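Local coordinates for protein folylpolyglutamate synthase/dihydrofolate synthase (Thermotoga maritima, PDB 1O5Z) that probably adds L-glutamate to dihydropteroate and to the growing glutamate tail of tetrahydrofolate, using ATP with magnesium as cofactor, at residues Asn68-Ile73 with Gly277-Thr282; Asn72-Gln77 with Leu288-Lys293; Gly78-Ser83 with Lys147-Ala152; Glu261-Thr266 with Glu297-Ala302. All coordinates share one frame; numbering follows the deposited sequence.

Contact 1 of 4, residues Asn68-Ile73 with Gly277-Thr282; sequences NMVSNI and GVALKT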
loop_
_atom_site.group_PDB
_atom_site.type_symbol
_atom_site.label_atom_id
_atom_site.label_comp_id
_atom_site.label_asym_id
_atom_site.label_seq_id
_atom_site.Cartn_x
_atom_site.Cartn_y
_atom_site.Cartn_z
ATOM N N ASN A 68 -7.428 -1.698 0.776
ATOM C CA ASN A 68 -7.514 -3.144 0.671
ATOM C C ASN A 68 -8.669 -3.698 1.486
ATOM O O ASN A 68 -9.408 -4.531 1.015
ATOM C CB ASN A 68 -6.223 -3.809 1.130
ATOM C CG ASN A 68 -6.193 -5.263 0.802
ATOM O OD1 ASN A 68 -6.430 -6.112 1.677
ATOM N ND2 ASN A 68 -5.939 -5.581 -0.483
ATOM N N MET A 69 -8.785 -3.226 2.718
ATOM C CA MET A 69 -9.872 -3.639 3.597
ATOM C C MET A 69 -11.260 -3.269 3.018
ATOM O O MET A 69 -12.207 -4.079 2.995
ATOM C CB MET A 69 -9.676 -2.984 4.941
ATOM C CG MET A 69 -8.508 -3.549 5.732
ATOM S SD MET A 69 -8.267 -2.593 7.264
ATOM C CE MET A 69 -6.766 -3.286 7.941
ATOM N N VAL A 70 -11.362 -2.036 2.532
ATOM C CA VAL A 70 -12.563 -1.586 1.881
ATOM C C VAL A 70 -12.886 -2.443 0.664
ATOM O O VAL A 70 -14.018 -2.876 0.523
ATOM C CB VAL A 70 -12.489 -0.078 1.558
ATOM C CG1 VAL A 70 -13.622 0.333 0.720
ATOM C CG2 VAL A 70 -12.557 0.714 2.840
ATOM N N SER A 71 -11.908 -2.696 -0.204
ATOM C CA SER A 71 -12.172 -3.518 -1.394
ATOM C C SER A 71 -12.582 -4.873 -0.987
ATOM O O SER A 71 -13.456 -5.398 -1.554
ATOM C CB SER A 71 -10.949 -3.702 -2.313
ATOM O OG SER A 71 -10.367 -2.431 -2.544
ATOM N N ASN A 72 -11.830 -5.481 -0.089
ATOM C CA ASN A 72 -12.103 -6.835 0.337
ATOM C C ASN A 72 -13.483 -7.030 0.911
ATOM O O ASN A 72 -14.132 -8.027 0.603
ATOM C CB ASN A 72 -11.008 -7.337 1.274
ATOM C CG ASN A 72 -9.922 -8.025 0.485
ATOM O OD1 ASN A 72 -10.220 -9.015 -0.204
ATOM N ND2 ASN A 72 -8.717 -7.481 0.488
ATOM N N ILE A 73 -13.964 -6.049 1.658
ATOM C CA ILE A 73 -15.296 -6.151 2.240
ATOM C C ILE A 73 -16.392 -6.079 1.147
ATOM O O ILE A 73 -17.364 -6.840 1.158
ATOM C CB ILE A 73 -15.508 -5.060 3.283
ATOM C CG1 ILE A 73 -14.640 -5.337 4.514
ATOM C CG2 ILE A 73 -17.009 -4.979 3.698
ATOM C CD1 ILE A 73 -14.595 -4.155 5.490
ATOM N N GLY A 277 -11.015 0.129 11.678
ATOM C CA GLY A 277 -12.041 1.120 12.057
ATOM C C GLY A 277 -12.238 2.183 10.973
ATOM O O GLY A 277 -13.327 2.570 10.636
ATOM N N VAL A 278 -11.153 2.696 10.459
ATOM C CA VAL A 278 -11.244 3.696 9.392
ATOM C C VAL A 278 -11.972 3.142 8.175
ATOM O O VAL A 278 -12.787 3.839 7.589
ATOM C CB VAL A 278 -9.842 4.227 8.959
ATOM C CG1 VAL A 278 -9.976 5.206 7.796
ATOM C CG2 VAL A 278 -9.165 4.889 10.095
ATOM N N ALA A 279 -11.640 1.909 7.783
ATOM C CA ALA A 279 -12.277 1.232 6.646
ATOM C C ALA A 279 -13.804 1.067 6.846
ATOM O O ALA A 279 -14.597 1.243 5.907
ATOM C CB ALA A 279 -11.619 -0.110 6.426
ATOM N N LEU A 280 -14.210 0.686 8.064
ATOM C CA LEU A 280 -15.605 0.453 8.366
ATOM C C LEU A 280 -16.346 1.770 8.394
ATOM O O LEU A 280 -17.444 1.870 7.841
ATOM C CB LEU A 280 -15.776 -0.307 9.691
ATOM C CG LEU A 280 -15.137 -1.722 9.782
ATOM C CD1 LEU A 280 -15.558 -2.489 11.064
ATOM C CD2 LEU A 280 -15.480 -2.531 8.595
ATOM N N LYS A 281 -15.762 2.795 9.023
ATOM C CA LYS A 281 -16.353 4.144 8.904
ATOM C C LYS A 281 -16.425 4.592 7.449
ATOM O O LYS A 281 -17.427 5.105 7.021
ATOM C CB LYS A 281 -15.622 5.182 9.746
ATOM C CG LYS A 281 -16.352 6.576 9.961
ATOM C CD LYS A 281 -17.886 6.675 9.639
ATOM C CE LYS A 281 -18.763 6.327 10.752
ATOM N NZ LYS A 281 -20.185 6.091 10.282
ATOM N N THR A 282 -15.378 4.375 6.673
ATOM C CA THR A 282 -15.414 4.782 5.312
ATOM C C THR A 282 -16.646 4.181 4.655
ATOM O O THR A 282 -17.417 4.869 4.011
ATOM C CB THR A 282 -14.142 4.338 4.653
ATOM O OG1 THR A 282 -13.035 5.128 5.163
ATOM C CG2 THR A 282 -14.194 4.596 3.112
#

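Contact 2 of 4, residues Asn72-Gln77 with Leu288-Lys293; sequences NILVSQ and LPLSEK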
loop_
_atom_site.group_PDB
_atom_site.type_symbol
_atom_site.label_atom_id
_atom_site.label_comp_id
_atom_site.label_asym_id
_atom_site.label_seq_id
_atom_site.Cartn_x
_atom_site.Cartn_y
_atom_site.Cartn_z
ATOM N N ASN A 72 -11.830 -5.481 -0.089
ATOM C CA ASN A 72 -12.103 -6.835 0.337
ATOM C C ASN A 72 -13.483 -7.030 0.911
ATOM O O ASN A 72 -14.132 -8.027 0.603
ATOM C CB ASN A 72 -11.008 -7.337 1.274
ATOM C CG ASN A 72 -9.922 -8.025 0.485
ATOM O OD1 ASN A 72 -10.220 -9.015 -0.204
ATOM N ND2 ASN A 72 -8.717 -7.481 0.488
ATOM N N ILE A 73 -13.964 -6.049 1.658
ATOM C CA ILE A 73 -15.296 -6.151 2.240
ATOM C C ILE A 73 -16.392 -6.079 1.147
ATOM O O ILE A 73 -17.364 -6.840 1.158
ATOM C CB ILE A 73 -15.508 -5.060 3.283
ATOM C CG1 ILE A 73 -14.640 -5.337 4.514
ATOM C CG2 ILE A 73 -17.009 -4.979 3.698
ATOM C CD1 ILE A 73 -14.595 -4.155 5.490
ATOM N N LEU A 74 -16.211 -5.148 0.207
ATOM C CA LEU A 74 -17.157 -4.999 -0.875
ATOM C C LEU A 74 -17.129 -6.158 -1.824
ATOM O O LEU A 74 -18.172 -6.574 -2.315
ATOM C CB LEU A 74 -16.846 -3.737 -1.654
ATOM C CG LEU A 74 -17.056 -2.403 -0.924
ATOM C CD1 LEU A 74 -16.363 -1.307 -1.726
ATOM C CD2 LEU A 74 -18.531 -2.078 -0.779
ATOM N N VAL A 75 -15.945 -6.694 -2.078
ATOM C CA VAL A 75 -15.838 -7.937 -2.873
ATOM C C VAL A 75 -16.592 -9.099 -2.189
ATOM O O VAL A 75 -17.314 -9.800 -2.848
ATOM C CB VAL A 75 -14.383 -8.320 -3.176
ATOM C CG1 VAL A 75 -14.272 -9.802 -3.667
ATOM C CG2 VAL A 75 -13.830 -7.364 -4.220
ATOM N N SER A 76 -16.450 -9.249 -0.866
ATOM C CA SER A 76 -17.214 -10.259 -0.129
ATOM C C SER A 76 -18.685 -9.993 -0.231
ATOM O O SER A 76 -19.429 -10.952 -0.236
ATOM C CB SER A 76 -16.891 -10.344 1.361
ATOM O OG SER A 76 -15.514 -10.378 1.541
ATOM N N GLN A 77 -19.111 -8.717 -0.265
ATOM C CA GLN A 77 -20.535 -8.400 -0.312
ATOM C C GLN A 77 -21.100 -8.702 -1.677
ATOM O O GLN A 77 -22.325 -8.758 -1.870
ATOM C CB GLN A 77 -20.798 -6.956 0.068
ATOM C CG GLN A 77 -22.264 -6.590 0.131
ATOM C CD GLN A 77 -23.051 -7.471 1.081
ATOM O OE1 GLN A 77 -22.605 -7.737 2.200
ATOM N NE2 GLN A 77 -24.243 -7.901 0.659
ATOM N N LEU A 288 -23.445 2.466 1.298
ATOM C CA LEU A 288 -23.641 1.243 0.559
ATOM C C LEU A 288 -24.173 0.143 1.444
ATOM O O LEU A 288 -23.793 0.030 2.574
ATOM C CB LEU A 288 -22.346 0.786 -0.064
ATOM C CG LEU A 288 -21.805 1.689 -1.154
ATOM C CD1 LEU A 288 -20.287 1.391 -1.438
ATOM C CD2 LEU A 288 -22.639 1.619 -2.406
ATOM N N PRO A 289 -25.090 -0.668 0.954
ATOM C CA PRO A 289 -25.528 -1.792 1.720
ATOM C C PRO A 289 -24.417 -2.856 1.896
ATOM O O PRO A 289 -23.721 -3.254 0.938
ATOM C CB PRO A 289 -26.714 -2.310 0.916
ATOM C CG PRO A 289 -26.465 -1.854 -0.441
ATOM C CD PRO A 289 -25.811 -0.553 -0.325
ATOM N N LEU A 290 -24.275 -3.304 3.141
ATOM C CA LEU A 290 -23.209 -4.209 3.524
ATOM C C LEU A 290 -23.685 -5.140 4.594
ATOM O O LEU A 290 -24.372 -4.689 5.494
ATOM C CB LEU A 290 -22.058 -3.422 4.142
ATOM C CG LEU A 290 -20.714 -3.729 3.563
ATOM C CD1 LEU A 290 -20.714 -3.231 2.100
ATOM C CD2 LEU A 290 -19.704 -2.999 4.398
ATOM N N SER A 291 -23.271 -6.405 4.514
ATOM C CA SER A 291 -23.624 -7.374 5.520
ATOM C C SER A 291 -22.485 -7.408 6.482
ATOM O O SER A 291 -21.358 -7.117 6.114
ATOM C CB SER A 291 -23.863 -8.776 4.923
ATOM O OG SER A 291 -22.743 -9.286 4.209
ATOM N N GLU A 292 -22.800 -7.792 7.707
ATOM C CA GLU A 292 -21.803 -8.086 8.711
ATOM C C GLU A 292 -20.929 -9.258 8.280
ATOM O O GLU A 292 -19.740 -9.282 8.571
ATOM C CB GLU A 292 -22.477 -8.409 10.051
ATOM C CG GLU A 292 -21.476 -8.628 11.155
ATOM C CD GLU A 292 -22.122 -8.895 12.485
ATOM O OE1 GLU A 292 -23.222 -8.373 12.691
ATOM O OE2 GLU A 292 -21.531 -9.616 13.317
ATOM N N LYS A 293 -21.519 -10.230 7.583
ATOM C CA LYS A 293 -20.730 -11.339 7.038
ATOM C C LYS A 293 -19.573 -10.866 6.148
ATOM O O LYS A 293 -18.459 -11.356 6.295
ATOM C CB LYS A 293 -21.616 -12.311 6.257
ATOM C CG LYS A 293 -20.891 -13.568 5.742
ATOM C CD LYS A 293 -21.777 -14.402 4.811
ATOM C CE LYS A 293 -21.310 -15.888 4.749
ATOM N NZ LYS A 293 -20.358 -16.143 3.598
#

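Contact 3 of 4, residues Gly78-Ser83 with Lys147-Ala152; sequences GYRVGS and KNVDIA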
loop_
_atom_site.group_PDB
_atom_site.type_symbol
_atom_site.label_atom_id
_atom_site.label_comp_id
_atom_site.label_asym_id
_atom_site.label_seq_id
_atom_site.Cartn_x
_atom_site.Cartn_y
_atom_site.Cartn_z
ATOM N N GLY A 78 -20.202 -8.974 -2.607
ATOM C CA GLY A 78 -20.589 -9.381 -3.944
ATOM C C GLY A 78 -20.624 -8.238 -4.929
ATOM O O GLY A 78 -21.112 -8.424 -6.038
ATOM N N TYR A 79 -20.142 -7.064 -4.561
ATOM C CA TYR A 79 -19.922 -6.012 -5.568
ATOM C C TYR A 79 -18.794 -6.383 -6.545
ATOM O O TYR A 79 -17.793 -7.022 -6.174
ATOM C CB TYR A 79 -19.572 -4.643 -4.915
ATOM C CG TYR A 79 -20.684 -4.029 -4.091
ATOM C CD1 TYR A 79 -20.704 -4.196 -2.733
ATOM C CD2 TYR A 79 -21.712 -3.290 -4.672
ATOM C CE1 TYR A 79 -21.682 -3.650 -1.945
ATOM C CE2 TYR A 79 -22.743 -2.748 -3.882
ATOM C CZ TYR A 79 -22.694 -2.945 -2.502
ATOM O OH TYR A 79 -23.626 -2.445 -1.633
ATOM N N ARG A 80 -18.932 -5.910 -7.779
ATOM C CA ARG A 80 -17.844 -5.984 -8.718
ATOM C C ARG A 80 -16.965 -4.767 -8.442
ATOM O O ARG A 80 -17.383 -3.617 -8.709
ATOM C CB ARG A 80 -18.360 -5.993 -10.145
ATOM C CG ARG A 80 -17.315 -6.317 -11.181
ATOM C CD ARG A 80 -17.885 -6.623 -12.563
ATOM N NE ARG A 80 -17.341 -7.921 -12.942
ATOM C CZ ARG A 80 -16.578 -8.187 -13.989
ATOM N NH1 ARG A 80 -16.296 -7.289 -14.895
ATOM N NH2 ARG A 80 -16.124 -9.402 -14.145
ATOM N N VAL A 81 -15.750 -5.026 -7.952
ATOM C CA VAL A 81 -14.888 -3.992 -7.428
ATOM C C VAL A 81 -13.594 -3.863 -8.221
ATOM O O VAL A 81 -12.886 -4.834 -8.392
ATOM C CB VAL A 81 -14.541 -4.297 -5.941
ATOM C CG1 VAL A 81 -13.603 -3.261 -5.307
ATOM C CG2 VAL A 81 -15.819 -4.406 -5.137
ATOM N N GLY A 82 -13.278 -2.653 -8.685
ATOM C CA GLY A 82 -11.934 -2.344 -9.146
ATOM C C GLY A 82 -11.191 -1.719 -7.980
ATOM O O GLY A 82 -11.759 -0.993 -7.190
ATOM N N SER A 83 -9.924 -2.034 -7.826
ATOM C CA SER A 83 -9.131 -1.436 -6.782
ATOM C C SER A 83 -7.766 -1.081 -7.364
ATOM O O SER A 83 -7.212 -1.771 -8.221
ATOM C CB SER A 83 -9.029 -2.358 -5.544
ATOM O OG SER A 83 -8.531 -3.643 -5.871
ATOM N N LYS A 147 -14.260 -3.281 -17.585
ATOM C CA LYS A 147 -14.764 -4.418 -16.809
ATOM C C LYS A 147 -16.136 -4.172 -16.186
ATOM O O LYS A 147 -16.633 -5.031 -15.453
ATOM C CB LYS A 147 -13.789 -4.805 -15.679
ATOM C CG LYS A 147 -12.492 -5.396 -16.165
ATOM C CD LYS A 147 -12.712 -6.733 -16.832
ATOM C CE LYS A 147 -11.378 -7.326 -17.271
ATOM N NZ LYS A 147 -11.513 -8.657 -17.963
ATOM N N ASN A 148 -16.745 -3.012 -16.438
ATOM C CA ASN A 148 -18.084 -2.736 -15.875
ATOM C C ASN A 148 -18.157 -2.930 -14.352
ATOM O O ASN A 148 -19.050 -3.557 -13.835
ATOM C CB ASN A 148 -19.148 -3.579 -16.577
ATOM C CG ASN A 148 -19.094 -3.431 -18.095
ATOM O OD1 ASN A 148 -18.915 -2.332 -18.633
ATOM N ND2 ASN A 148 -19.212 -4.539 -18.791
ATOM N N VAL A 149 -17.221 -2.353 -13.640
ATOM C CA VAL A 149 -17.219 -2.486 -12.175
ATOM C C VAL A 149 -18.362 -1.667 -11.572
ATOM O O VAL A 149 -18.862 -0.729 -12.191
ATOM C CB VAL A 149 -15.855 -2.112 -11.557
ATOM C CG1 VAL A 149 -14.725 -2.955 -12.159
ATOM C CG2 VAL A 149 -15.566 -0.626 -11.700
ATOM N N ASP A 150 -18.819 -2.067 -10.400
ATOM C CA ASP A 150 -19.861 -1.320 -9.675
ATOM C C ASP A 150 -19.184 -0.152 -8.964
ATOM O O ASP A 150 -19.705 0.949 -8.906
ATOM C CB ASP A 150 -20.514 -2.184 -8.599
ATOM C CG ASP A 150 -21.269 -3.374 -9.173
ATOM O OD1 ASP A 150 -21.953 -3.175 -10.214
ATOM O OD2 ASP A 150 -21.237 -4.526 -8.628
ATOM N N ILE A 151 -18.027 -0.446 -8.401
ATOM C CA ILE A 151 -17.297 0.516 -7.630
ATOM C C ILE A 151 -15.805 0.334 -7.728
ATOM O O ILE A 151 -15.294 -0.789 -7.857
ATOM C CB ILE A 151 -17.797 0.506 -6.167
ATOM C CG1 ILE A 151 -16.924 1.375 -5.305
ATOM C CG2 ILE A 151 -17.900 -0.894 -5.588
ATOM C CD1 ILE A 151 -17.594 1.684 -4.033
ATOM N N ALA A 152 -15.107 1.462 -7.714
ATOM C CA ALA A 152 -13.649 1.457 -7.712
ATOM C C ALA A 152 -13.128 2.047 -6.397
ATOM O O ALA A 152 -13.601 3.068 -5.959
ATOM C CB ALA A 152 -13.098 2.202 -8.925
#

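Contact 4 of 4, residues Glu261-Thr266 with Glu297-Ala302; sequences EDLVLT and EGLKNA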
loop_
_atom_site.group_PDB
_atom_site.type_symbol
_atom_site.label_atom_id
_atom_site.label_comp_id
_atom_site.label_asym_id
_atom_site.label_seq_id
_atom_site.Cartn_x
_atom_site.Cartn_y
_atom_site.Cartn_z
ATOM N N GLU A 261 -18.594 -6.675 17.631
ATOM C CA GLU A 261 -17.731 -7.173 18.688
ATOM C C GLU A 261 -16.919 -8.368 18.186
ATOM O O GLU A 261 -17.411 -9.165 17.396
ATOM C CB GLU A 261 -18.563 -7.599 19.898
ATOM C CG GLU A 261 -19.682 -6.648 20.308
ATOM C CD GLU A 261 -20.286 -7.101 21.618
ATOM O OE1 GLU A 261 -19.508 -7.351 22.570
ATOM O OE2 GLU A 261 -21.523 -7.233 21.712
ATOM N N ASP A 262 -15.682 -8.489 18.656
ATOM C CA ASP A 262 -14.781 -9.578 18.240
ATOM C C ASP A 262 -14.651 -9.790 16.727
ATOM O O ASP A 262 -14.738 -10.909 16.228
ATOM C CB ASP A 262 -15.115 -10.872 18.974
ATOM C CG ASP A 262 -14.919 -10.724 20.465
ATOM O OD1 ASP A 262 -15.784 -11.216 21.228
ATOM O OD2 ASP A 262 -13.946 -10.090 20.969
ATOM N N LEU A 263 -14.424 -8.686 16.030
ATOM C CA LEU A 263 -13.946 -8.725 14.677
ATOM C C LEU A 263 -12.509 -9.216 14.676
ATOM O O LEU A 263 -11.776 -9.002 15.615
ATOM C CB LEU A 263 -14.006 -7.344 14.052
ATOM C CG LEU A 263 -15.376 -6.668 13.969
ATOM C CD1 LEU A 263 -15.164 -5.237 13.571
ATOM C CD2 LEU A 263 -16.253 -7.338 12.943
ATOM N N VAL A 264 -12.114 -9.853 13.593
ATOM C CA VAL A 264 -10.816 -10.463 13.481
ATOM C C VAL A 264 -10.095 -9.954 12.236
ATOM O O VAL A 264 -10.641 -9.967 11.112
ATOM C CB VAL A 264 -10.958 -11.993 13.461
ATOM C CG1 VAL A 264 -9.593 -12.681 13.281
ATOM C CG2 VAL A 264 -11.623 -12.473 14.766
ATOM N N LEU A 265 -8.881 -9.463 12.460
ATOM C CA LEU A 265 -7.959 -9.182 11.396
ATOM C C LEU A 265 -6.890 -10.228 11.316
ATOM O O LEU A 265 -6.277 -10.614 12.307
ATOM C CB LEU A 265 -7.226 -7.899 11.649
ATOM C CG LEU A 265 -7.724 -6.558 11.202
ATOM C CD1 LEU A 265 -6.580 -5.652 11.525
ATOM C CD2 LEU A 265 -8.045 -6.492 9.727
ATOM N N THR A 266 -6.603 -10.624 10.105
ATOM C CA THR A 266 -5.521 -11.524 9.867
ATOM C C THR A 266 -4.225 -10.743 9.903
ATOM O O THR A 266 -3.246 -11.178 10.517
ATOM C CB THR A 266 -5.776 -12.199 8.550
ATOM O OG1 THR A 266 -6.971 -12.961 8.707
ATOM C CG2 THR A 266 -4.729 -13.258 8.236
ATOM N N GLU A 297 -15.620 -11.152 6.779
ATOM C CA GLU A 297 -14.821 -11.953 5.867
ATOM C C GLU A 297 -13.800 -11.080 5.166
ATOM O O GLU A 297 -12.669 -11.474 5.040
ATOM C CB GLU A 297 -15.686 -12.702 4.850
ATOM C CG GLU A 297 -14.918 -13.223 3.630
ATOM C CD GLU A 297 -15.819 -13.911 2.610
ATOM O OE1 GLU A 297 -16.279 -15.006 2.964
ATOM O OE2 GLU A 297 -16.055 -13.356 1.479
ATOM N N GLY A 298 -14.217 -9.903 4.741
ATOM C CA GLY A 298 -13.339 -8.934 4.080
ATOM C C GLY A 298 -12.170 -8.531 4.949
ATOM O O GLY A 298 -11.029 -8.530 4.469
ATOM N N LEU A 299 -12.439 -8.254 6.237
ATOM C CA LEU A 299 -11.370 -8.006 7.242
ATOM C C LEU A 299 -10.440 -9.195 7.493
ATOM O O LEU A 299 -9.239 -9.038 7.651
ATOM C CB LEU A 299 -11.972 -7.583 8.578
ATOM C CG LEU A 299 -12.673 -6.227 8.599
ATOM C CD1 LEU A 299 -13.226 -5.976 9.939
ATOM C CD2 LEU A 299 -11.756 -5.096 8.192
ATOM N N LYS A 300 -11.000 -10.386 7.537
ATOM C CA LYS A 300 -10.191 -11.601 7.602
ATOM C C LYS A 300 -9.284 -11.784 6.374
ATOM O O LYS A 300 -8.218 -12.388 6.467
ATOM C CB LYS A 300 -11.094 -12.830 7.753
ATOM C CG LYS A 300 -10.629 -13.712 8.846
ATOM C CD LYS A 300 -11.669 -14.698 9.349
ATOM C CE LYS A 300 -11.030 -15.516 10.579
ATOM N NZ LYS A 300 -12.009 -16.060 11.662
ATOM N N ASN A 301 -9.747 -11.291 5.225
ATOM C CA ASN A 301 -9.105 -11.499 3.902
ATOM C C ASN A 301 -8.112 -10.422 3.524
ATOM O O ASN A 301 -7.236 -10.661 2.714
ATOM C CB ASN A 301 -10.153 -11.526 2.790
ATOM C CG ASN A 301 -10.947 -12.810 2.719
ATOM O OD1 ASN A 301 -10.670 -13.803 3.375
ATOM N ND2 ASN A 301 -11.957 -12.786 1.882
ATOM N N ALA A 302 -8.279 -9.231 4.090
ATOM C CA ALA A 302 -7.343 -8.130 3.873
ATOM C C ALA A 302 -5.867 -8.493 4.136
ATOM O O ALA A 302 -5.523 -9.163 5.132
ATOM C CB ALA A 302 -7.712 -6.933 4.720
HETATM O O HOH W 1 -6.494 -9.150 7.463
#

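Contact 1 of 4, residues Asn68-Ile73 with Gly277-Thr282
M69 and A279 meet through their first side-chain carbons, CB of M69 lying 3.8 Å from CB of A279. The helices can approach here because the alanine presents just a methyl group; their local axes pass 9.0 Å apart at -53°, near a value common for ridges-into-grooves packing. One residue on, V70 has CG1 anti to its backbone N (chi1 171°), which turns CG2 into the same patch. V70 CG2 rests 3.7 Å from A279 O and touches the A279 methyl; T282 CG2 is a looser neighbour of V70 CG2 at 4.2 Å. The hydroxyl of T282 plays a different part: its OG1 bonds to V278 O of its own helix, and T174 provides a further partner. V278 O thus receives T282 N on one face of its plane and T282 OG1 on the other. A turn later, I73 extends CD1 to within 3.6 Å of L280 CD2, the two side chains crossing at about a right angle. Helix 63-77 is the one that follows the P-loop in this nucleotide-binding fold. With no hydrogen bond joining the two segments, its fit against helix 271-286 here rests on the shape of buried hydrocarbon surfaces.

Contact 2 of 4, residues Asn72-Gln77 with Leu288-Lys293
L290 supplies the apolar half of the contact by spreading its two methyl groups over neighbouring residues of helix 63-77. Its CD2 is pressed against I73 CG2 at 3.4 Å, tighter than carbon atoms usually pack. The other branch, L290 CD1, lies 3.8 Å from L74 CD2. L74 CD2 also meets L288 CD1, 3.9 Å away, and in both cases the L74 side chain crosses its partner at roughly a right angle. Behind these leucines stands L283 of helix 271-286, which touches both L74 and L290. Segment 288-293 links helix 271-286 to helix 292-301, passing over the C-terminal part of the P-loop helix, and S291 in it is the N-cap of helix 292-301, its OG accepting from A294 N. The polar half is built round this cap. Q77 leaves the helix with CG anti to the backbone N and bends at chi2 (56°), bringing its amide oxygen to the serine. S291 OG donates to Q77 OE1 over a short 2.5 Å, in the carbonyl plane, while S291 N reaches Q77 OE1 at 2.8 Å from well above that plane. Accepting from the N-cap backbone N is the part that a side chain within the helix itself plays in a capping box; here a residue from another helix takes it.

Contact 3 of 4, residues Gly78-Ser83 with Lys147-Ala152
R80 O is gripped by two successive backbone donors, D150 N at 2.7 Å and I151 N at 3.3 Å, the second coming nearly along the C=O axis. The amide of the same residue is held as well: R80 N gives an almost straight bond (171°) to D150 OD2 at 2.8 Å, meeting the carboxylate from above its plane. D150 thus answers both the donor and the acceptor of R80, one with its side chain and one with its main chain. Regular parallel pairing then takes over, with G82 N bonded to I151 O at 2.9 Å, as strands 81-84 and 151-155 enter the central sheet of the P-loop NTPase domain. V81 and I151 point the same way, their CG2 methyls 4.1 Å apart on the face packed by L74; V149 CG1 lies near G82 N, 3.8 Å away. At the rim, the R80 side chain bends at chi3 and sets NH1 beside K147 O, at the end of helix 132-146; the modelled separation is too short to trust in detail. An arginine placed there probably finds favourable electrostatics from the carbonyl end of the helix, and the aspartate probably helps fix the register where the strands begin.

Contact 4 of 4, residues Glu261-Thr266 with Glu297-Ala302
L299 carries the tightly packed side, reaching from helix 292-301 towards strand 259-265. Its CB lies 3.7 Å from V264 O, so the helix sits directly on the strand backbone. Farther out, L299 CD1 meets L263 CD1 at 4.2 Å, the two side chains crossing at a slant. L265 comes in from the other end: although its first bond leads away from the helix, CD2 returns to within 3.5 Å of L299 O. Helix 271-286 closes this buried side, with L280 against L263 and A276 against L299. The strand is an outermost member of a three-stranded antiparallel sheet, and D262 and L263 both face F252 across it in a G1 beta bulge. The axes of 263-265 and of 297-301 run in similar directions, 23° apart and 6.7 Å at the closest. On the solvent side the fit is looser and more polar. The extended chain of K300 lies obliquely over V264, with CE 4.2 Å from V264 CG1. T266, just past the strand, holds its hydroxyl anti to its carbonyl carbon (chi1 -64°), the rotamer that aims OG1 at the helix. T266 OG1 donates to K300 O at 2.6 Å, in the carbonyl plane and on a lone pair. A water bridges the segments at this end, donating to L299 O and to A302 O and accepting a weak bond from T266 N; it serves carbonyls at the C-terminal end of the helix, where A302 has left helical geometry.

Contact 1 is the fully buried one of the four, and it is held by apolar packing alone; contacts 2, 3 and 4 are partly buried and add hydrogen bonds, in 2 and 4 at partly exposed residues. Helix 63-77 serves contacts 1 and 2, which share I73: the same side chain faces helix 271-286 in one and the loop before helix 292-301 in the other. Contacts 2 and 4 hold opposite ends of helix 292-301, one by gripping its N-cap serine, the other by a hydroxyl and a water at its finish. Contact 3 differs in being mostly backbone pairing within the central sheet, and Y79 OH bonded to P289 O ties it to contact 2.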